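Local coordinates for protein ribonucleoside triphosphate reductase (Lactobacillus leichmannii, PDB 1L1L) that reduces ribonucleoside triphosphates to the 2'-deoxy forms as a B12-dependent (class II) ribonucleotide reductase, working as an allosterically regulated monomer, at residues Q573-Q578 against V606-K611; D597-N602 against L685-K690. All coordinates share one frame; numbering follows the deposited sequence.

Interaction 1: residues Q573-Q578 against V606-K611; sequences QRIRFQ and VEFPIK
Strands 570-578 and 603-611 are the two inner, antiparallel neighbours of a four-stranded sheet, and residues 573-578 and 606-611 pair through their backbones at its centre. Gln-573 and Phe-608 form one hydrogen-bonded pair, with Gln-573 N to Phe-608 O at 2.9 Å and Phe-608 N to Gln-573 O at 2.8 Å. Ile-575 and Val-606 form the next, Val-606 N giving its proton to Ile-575 O at 3.0 Å. Between them Arg-574 and Glu-607 make a non-hydrogen-bonded pair, where Arg-574 CA approaches Val-606 O in a CA-H...O contact. The sheet, completed by strands 593-596 and 690-692 at its edges, carries unlike chemistry on its two faces. On one, Arg-574 and Glu-607 run side by side in the same direction and end in a salt bridge, Arg-574 NH2 to Glu-607 OE2 at 3.4 Å, their planes turned 68° apart. Each has further partners: the guanidinium reaches Ala-688 O, Glu-595 and Glu-691, while Glu-607 OE1 pairs with Arg-701 of helix 695-704. On the other face Ile-575 crosses Phe-608 at about a right angle, CG1 lying 3.5 Å from CE1 of the ring. With CG beside the backbone N (chi1 -64°), the Phe-608 ring leans toward Ile-575 and brings its edge near Gln-573 O. Val-606 CG2 packs obliquely on Phe-577 CD1, 3.6 Å away, and Leu-584 and Leu-587 of helix 583-589 cover this aromatic patch. Farther along that face, Ile-610 CD1 meets the amide end of Gln-573, 3.4 Å from NE2.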
loop_
_atom_site.group_PDB
_atom_site.type_symbol
_atom_site.label_atom_id
_atom_site.label_comp_id
_atom_site.label_asym_id
_atom_site.label_seq_id
_atom_site.Cartn_x
_atom_site.Cartn_y
_atom_site.Cartn_z
ATOM N N GLN A 573 -23.822 0.366 -6.584
ATOM C CA GLN A 573 -22.722 0.122 -5.666
ATOM C C GLN A 573 -23.158 0.504 -4.270
ATOM O O GLN A 573 -23.689 1.589 -4.058
ATOM C CB GLN A 573 -21.477 0.902 -6.078
ATOM C CG GLN A 573 -20.829 0.334 -7.327
ATOM C CD GLN A 573 -19.326 0.527 -7.341
ATOM O OE1 GLN A 573 -18.636 0.156 -6.393
ATOM N NE2 GLN A 573 -18.811 1.104 -8.426
ATOM N N ARG A 574 -22.958 -0.413 -3.326
ATOM C CA ARG A 574 -23.337 -0.188 -1.938
ATOM C C ARG A 574 -22.158 0.219 -1.064
ATOM O O ARG A 574 -21.124 -0.458 -1.030
ATOM C CB ARG A 574 -23.973 -1.454 -1.345
ATOM C CG ARG A 574 -25.298 -1.832 -1.965
ATOM C CD ARG A 574 -25.922 -3.026 -1.246
ATOM N NE ARG A 574 -27.301 -3.217 -1.662
ATOM C CZ ARG A 574 -27.661 -3.748 -2.821
ATOM N NH1 ARG A 574 -26.740 -4.158 -3.678
ATOM N NH2 ARG A 574 -28.947 -3.848 -3.131
ATOM N N ILE A 575 -22.326 1.324 -0.346
ATOM C CA ILE A 575 -21.311 1.826 0.564
ATOM C C ILE A 575 -21.878 1.678 1.965
ATOM O O ILE A 575 -23.000 2.107 2.235
ATOM C CB ILE A 575 -21.008 3.306 0.282
ATOM C CG1 ILE A 575 -20.669 3.475 -1.195
ATOM C CG2 ILE A 575 -19.864 3.780 1.156
ATOM C CD1 ILE A 575 -19.561 2.542 -1.674
ATOM N N ARG A 576 -21.109 1.055 2.854
ATOM C CA ARG A 576 -21.558 0.826 4.218
ATOM C C ARG A 576 -21.118 1.914 5.186
ATOM O O ARG A 576 -19.950 2.335 5.188
ATOM C CB ARG A 576 -21.070 -0.555 4.682
ATOM C CG ARG A 576 -21.391 -1.618 3.636
ATOM C CD ARG A 576 -21.504 -3.022 4.200
ATOM N NE ARG A 576 -20.323 -3.416 4.956
ATOM C CZ ARG A 576 -20.107 -4.653 5.393
ATOM N NH1 ARG A 576 -19.004 -4.936 6.084
ATOM N NH2 ARG A 576 -20.986 -5.613 5.125
ATOM N N PHE A 577 -22.072 2.361 6.002
ATOM C CA PHE A 577 -21.861 3.407 6.994
ATOM C C PHE A 577 -22.333 2.970 8.369
ATOM O O PHE A 577 -23.305 2.228 8.491
ATOM C CB PHE A 577 -22.682 4.673 6.665
ATOM C CG PHE A 577 -22.304 5.349 5.381
ATOM C CD1 PHE A 577 -22.801 4.896 4.165
ATOM C CD2 PHE A 577 -21.428 6.433 5.393
ATOM C CE1 PHE A 577 -22.432 5.507 2.967
ATOM C CE2 PHE A 577 -21.051 7.052 4.203
ATOM C CZ PHE A 577 -21.550 6.590 2.987
ATOM N N GLN A 578 -21.663 3.468 9.400
ATOM C CA GLN A 578 -22.076 3.210 10.770
ATOM C C GLN A 578 -23.406 3.957 10.870
ATOM O O GLN A 578 -23.558 5.039 10.296
ATOM C CB GLN A 578 -21.067 3.806 11.757
ATOM C CG GLN A 578 -20.205 2.764 12.476
ATOM C CD GLN A 578 -18.966 3.356 13.141
ATOM O OE1 GLN A 578 -18.337 2.715 13.989
ATOM N NE2 GLN A 578 -18.597 4.572 12.744
ATOM N N VAL A 606 -25.912 2.242 1.651
ATOM C CA VAL A 606 -26.463 3.313 0.842
ATOM C C VAL A 606 -26.171 2.934 -0.613
ATOM O O VAL A 606 -25.019 2.643 -0.979
ATOM C CB VAL A 606 -25.836 4.675 1.210
ATOM C CG1 VAL A 606 -26.431 5.774 0.331
ATOM C CG2 VAL A 606 -26.097 4.980 2.686
ATOM N N GLU A 607 -27.217 2.927 -1.437
ATOM C CA GLU A 607 -27.098 2.540 -2.838
ATOM C C GLU A 607 -26.759 3.676 -3.809
ATOM O O GLU A 607 -27.512 4.660 -3.936
ATOM C CB GLU A 607 -28.390 1.841 -3.267
ATOM C CG GLU A 607 -28.851 0.819 -2.219
ATOM C CD GLU A 607 -29.997 -0.059 -2.670
ATOM O OE1 GLU A 607 -30.522 0.141 -3.784
ATOM O OE2 GLU A 607 -30.371 -0.971 -1.892
ATOM N N PHE A 608 -25.631 3.522 -4.501
ATOM C CA PHE A 608 -25.172 4.526 -5.471
ATOM C C PHE A 608 -25.221 3.986 -6.894
ATOM O O PHE A 608 -24.450 3.093 -7.252
ATOM C CB PHE A 608 -23.726 4.964 -5.185
ATOM C CG PHE A 608 -23.536 5.673 -3.871
ATOM C CD1 PHE A 608 -23.540 4.968 -2.669
ATOM C CD2 PHE A 608 -23.352 7.062 -3.837
ATOM C CE1 PHE A 608 -23.365 5.634 -1.445
ATOM C CE2 PHE A 608 -23.180 7.734 -2.629
ATOM C CZ PHE A 608 -23.186 7.025 -1.429
ATOM N N PRO A 609 -26.147 4.497 -7.723
ATOM C CA PRO A 609 -26.224 4.022 -9.110
ATOM C C PRO A 609 -24.960 4.518 -9.825
ATOM O O PRO A 609 -24.577 5.677 -9.660
ATOM C CB PRO A 609 -27.489 4.704 -9.645
ATOM C CG PRO A 609 -28.332 4.883 -8.396
ATOM C CD PRO A 609 -27.310 5.335 -7.381
ATOM N N ILE A 610 -24.300 3.655 -10.596
ATOM C CA ILE A 610 -23.079 4.065 -11.291
ATOM C C ILE A 610 -22.945 3.532 -12.706
ATOM O O ILE A 610 -23.140 2.342 -12.963
ATOM C CB ILE A 610 -21.804 3.644 -10.513
ATOM C CG1 ILE A 610 -21.760 4.348 -9.158
ATOM C CG2 ILE A 610 -20.560 3.993 -11.331
ATOM C CD1 ILE A 610 -20.528 4.031 -8.333
ATOM N N LYS A 611 -22.601 4.429 -13.620
ATOM C CA LYS A 611 -22.414 4.068 -15.018
ATOM C C LYS A 611 -20.938 4.135 -15.359
ATOM O O LYS A 611 -20.289 5.157 -15.141
ATOM C CB LYS A 611 -23.182 5.020 -15.932
ATOM C CG LYS A 611 -22.987 4.727 -17.410
ATOM C CD LYS A 611 -23.862 5.627 -18.278
ATOM C CE LYS A 611 -23.713 5.279 -19.760
ATOM N NZ LYS A 611 -24.607 6.106 -20.629
#

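Interaction 2: residues D597-N602 against L685-K690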
loop_
_atom_site.group_PDB
_atom_site.type_symbol
_atom_site.label_atom_id
_atom_site.label_comp_id
_atom_site.label_asym_id
_atom_site.label_seq_id
_atom_site.Cartn_x
_atom_site.Cartn_y
_atom_site.Cartn_z
ATOM N N ASP A 597 -27.645 -3.044 6.822
ATOM C CA ASP A 597 -26.674 -3.985 6.264
ATOM C C ASP A 597 -26.880 -5.312 6.997
ATOM O O ASP A 597 -26.984 -5.335 8.216
ATOM C CB ASP A 597 -25.262 -3.430 6.483
ATOM C CG ASP A 597 -24.166 -4.444 6.223
ATOM O OD1 ASP A 597 -24.280 -5.275 5.298
ATOM O OD2 ASP A 597 -23.164 -4.385 6.958
ATOM N N ILE A 598 -26.962 -6.402 6.251
ATOM C CA ILE A 598 -27.184 -7.719 6.864
ATOM C C ILE A 598 -25.910 -8.421 7.316
ATOM O O ILE A 598 -25.969 -9.407 8.059
ATOM C CB ILE A 598 -27.935 -8.673 5.900
ATOM C CG1 ILE A 598 -27.087 -8.944 4.652
ATOM C CG2 ILE A 598 -29.282 -8.083 5.529
ATOM C CD1 ILE A 598 -27.810 -9.711 3.558
ATOM N N TYR A 599 -24.760 -7.926 6.873
ATOM C CA TYR A 599 -23.480 -8.542 7.223
ATOM C C TYR A 599 -22.787 -7.936 8.437
ATOM O O TYR A 599 -21.840 -8.520 8.973
ATOM C CB TYR A 599 -22.523 -8.485 6.027
ATOM C CG TYR A 599 -23.081 -9.104 4.775
ATOM C CD1 TYR A 599 -23.452 -10.453 4.744
ATOM C CD2 TYR A 599 -23.292 -8.335 3.632
ATOM C CE1 TYR A 599 -24.022 -11.011 3.621
ATOM C CE2 TYR A 599 -23.859 -8.878 2.500
ATOM C CZ TYR A 599 -24.230 -10.218 2.493
ATOM O OH TYR A 599 -24.831 -10.741 1.379
ATOM N N THR A 600 -23.255 -6.778 8.881
ATOM C CA THR A 600 -22.639 -6.108 10.018
ATOM C C THR A 600 -23.679 -5.407 10.863
ATOM O O THR A 600 -24.581 -4.742 10.348
ATOM C CB THR A 600 -21.603 -5.051 9.560
ATOM O OG1 THR A 600 -20.769 -5.608 8.535
ATOM C CG2 THR A 600 -20.728 -4.621 10.728
ATOM N N GLU A 601 -23.541 -5.546 12.172
ATOM C CA GLU A 601 -24.455 -4.945 13.124
ATOM C C GLU A 601 -24.370 -3.415 13.106
ATOM O O GLU A 601 -23.312 -2.854 12.830
ATOM C CB GLU A 601 -24.120 -5.475 14.516
ATOM C CG GLU A 601 -25.101 -5.085 15.590
ATOM C CD GLU A 601 -24.939 -5.933 16.836
ATOM O OE1 GLU A 601 -23.783 -6.241 17.192
ATOM O OE2 GLU A 601 -25.966 -6.275 17.462
ATOM N N ASN A 602 -25.491 -2.757 13.398
ATOM C CA ASN A 602 -25.574 -1.289 13.447
ATOM C C ASN A 602 -24.910 -0.589 12.270
ATOM O O ASN A 602 -24.187 0.393 12.454
ATOM C CB ASN A 602 -24.942 -0.760 14.733
ATOM C CG ASN A 602 -25.512 -1.404 15.970
ATOM O OD1 ASN A 602 -26.721 -1.353 16.217
ATOM N ND2 ASN A 602 -24.642 -2.014 16.765
ATOM N N LEU A 685 -24.065 -13.007 -3.761
ATOM C CA LEU A 685 -24.291 -12.343 -2.482
ATOM C C LEU A 685 -25.694 -11.769 -2.481
ATOM O O LEU A 685 -26.104 -11.111 -3.435
ATOM C CB LEU A 685 -23.265 -11.233 -2.253
ATOM C CG LEU A 685 -21.858 -11.657 -1.833
ATOM C CD1 LEU A 685 -20.952 -10.438 -1.743
ATOM C CD2 LEU A 685 -21.923 -12.359 -0.492
ATOM N N GLN A 686 -26.437 -12.031 -1.414
ATOM C CA GLN A 686 -27.803 -11.544 -1.298
ATOM C C GLN A 686 -27.870 -10.014 -1.297
ATOM O O GLN A 686 -28.795 -9.430 -1.862
ATOM C CB GLN A 686 -28.440 -12.110 -0.031
ATOM C CG GLN A 686 -29.879 -11.697 0.198
ATOM C CD GLN A 686 -30.655 -12.738 1.001
ATOM O OE1 GLN A 686 -30.129 -13.324 1.940
ATOM N NE2 GLN A 686 -31.914 -12.957 0.636
ATOM N N GLN A 687 -26.896 -9.377 -0.662
ATOM C CA GLN A 687 -26.833 -7.916 -0.610
ATOM C C GLN A 687 -25.460 -7.509 -1.153
ATOM O O GLN A 687 -24.598 -7.029 -0.418
ATOM C CB GLN A 687 -27.008 -7.434 0.835
ATOM C CG GLN A 687 -27.301 -5.944 0.977
ATOM C CD GLN A 687 -27.481 -5.520 2.424
ATOM O OE1 GLN A 687 -26.533 -5.512 3.209
ATOM N NE2 GLN A 687 -28.708 -5.171 2.787
ATOM N N ALA A 688 -25.277 -7.705 -2.454
ATOM C CA ALA A 688 -24.014 -7.422 -3.135
ATOM C C ALA A 688 -23.487 -5.995 -3.057
ATOM O O ALA A 688 -24.235 -5.037 -3.254
ATOM C CB ALA A 688 -24.132 -7.829 -4.603
ATOM N N PRO A 689 -22.181 -5.838 -2.779
ATOM C CA PRO A 689 -21.569 -4.510 -2.697
ATOM C C PRO A 689 -21.601 -3.878 -4.093
ATOM O O PRO A 689 -21.556 -2.659 -4.236
ATOM C CB PRO A 689 -20.149 -4.807 -2.217
ATOM C CG PRO A 689 -19.882 -6.170 -2.762
ATOM C CD PRO A 689 -21.190 -6.886 -2.478
ATOM N N LYS A 690 -21.669 -4.733 -5.112
ATOM C CA LYS A 690 -21.752 -4.301 -6.502
ATOM C C LYS A 690 -22.768 -5.176 -7.226
ATOM O O LYS A 690 -22.498 -6.333 -7.551
ATOM C CB LYS A 690 -20.389 -4.395 -7.195
ATOM C CG LYS A 690 -19.369 -3.390 -6.690
ATOM C CD LYS A 690 -18.100 -3.425 -7.531
ATOM C CE LYS A 690 -16.969 -2.634 -6.879
ATOM N NZ LYS A 690 -15.701 -2.708 -7.685
#
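Gln-687 reaches from the loop 685-690 across to the turn at 597-602, which joins strands 593-596 and 603-611 of the antiparallel sheet as a β-hairpin and contains an Asx turn at Asp-597. CB of Gln-687 touches two side chains of the hairpin, 3.6 Å from Ile-598 CD1 and 3.8 Å from Tyr-599 CE2. CG stands anti to the backbone N (chi1 -166°) and the chain continues extended, carrying the amide past Ile-598, whose side chain runs the opposite way. CD comes near Ile-598 CG1. At the tip Gln-687 OE1 accepts the N-H of Ile-598, N to OE1 3.2 Å, the N-H pointing well at it (162°) but the donor tilted 32° from the carbonyl plane. The other branch, NE2, passes near Ile-598 CG2 and donates to Ala-596 O, so both ends of the amide are tied to backbone and its rotation is fixed. Gln-687 OE1 also lies 3.1 Å from Asp-597 OD1; both are acceptors, so the proximity is not a bond. Asp-597 OD1 instead accepts the N-H of Tyr-599, two residues on, closing the Asx turn; the donor sits well above the carboxylate plane. Asp-597 OD2 bridges to Arg-576. Tyr-599 returns the grip from the hairpin side. Its ring lies almost perpendicular to the Gln-687 amide, with Ile-598 CG1 over the centre of one face and Gln-687 O in the plane at its edge. Leu-685 CD2 approaches the ring obliquely and lies 3.8 Å from Tyr-599 OH. At the far end of the ring, Tyr-599 OH accepts the backbone N-H of Gln-687 in a nearly straight bond, N to OH 3.2 Å.

Both contacts are built around the same four-stranded antiparallel sheet, their centres about 11 Å apart: interaction 1 lies within it, interaction 2 between loops at its margin. Interaction 1 is a regular backbone ladder with a mainly apolar, partly buried face under helix 583-589 and a charged face opposite. Interaction 2 lies at the surface, where most of its touching residues are exposed although Gln-687 and Asp-597 are buried, and joins two irregular loops through side-chain-to-backbone bonds. The second loop leads into edge strand 690-692, which pairs with strand 570-578; just before it, Pro-689 O lies 2.8 Å from Arg-574 N. Two arginines of strand 570-578 also reach the loops of interaction 2.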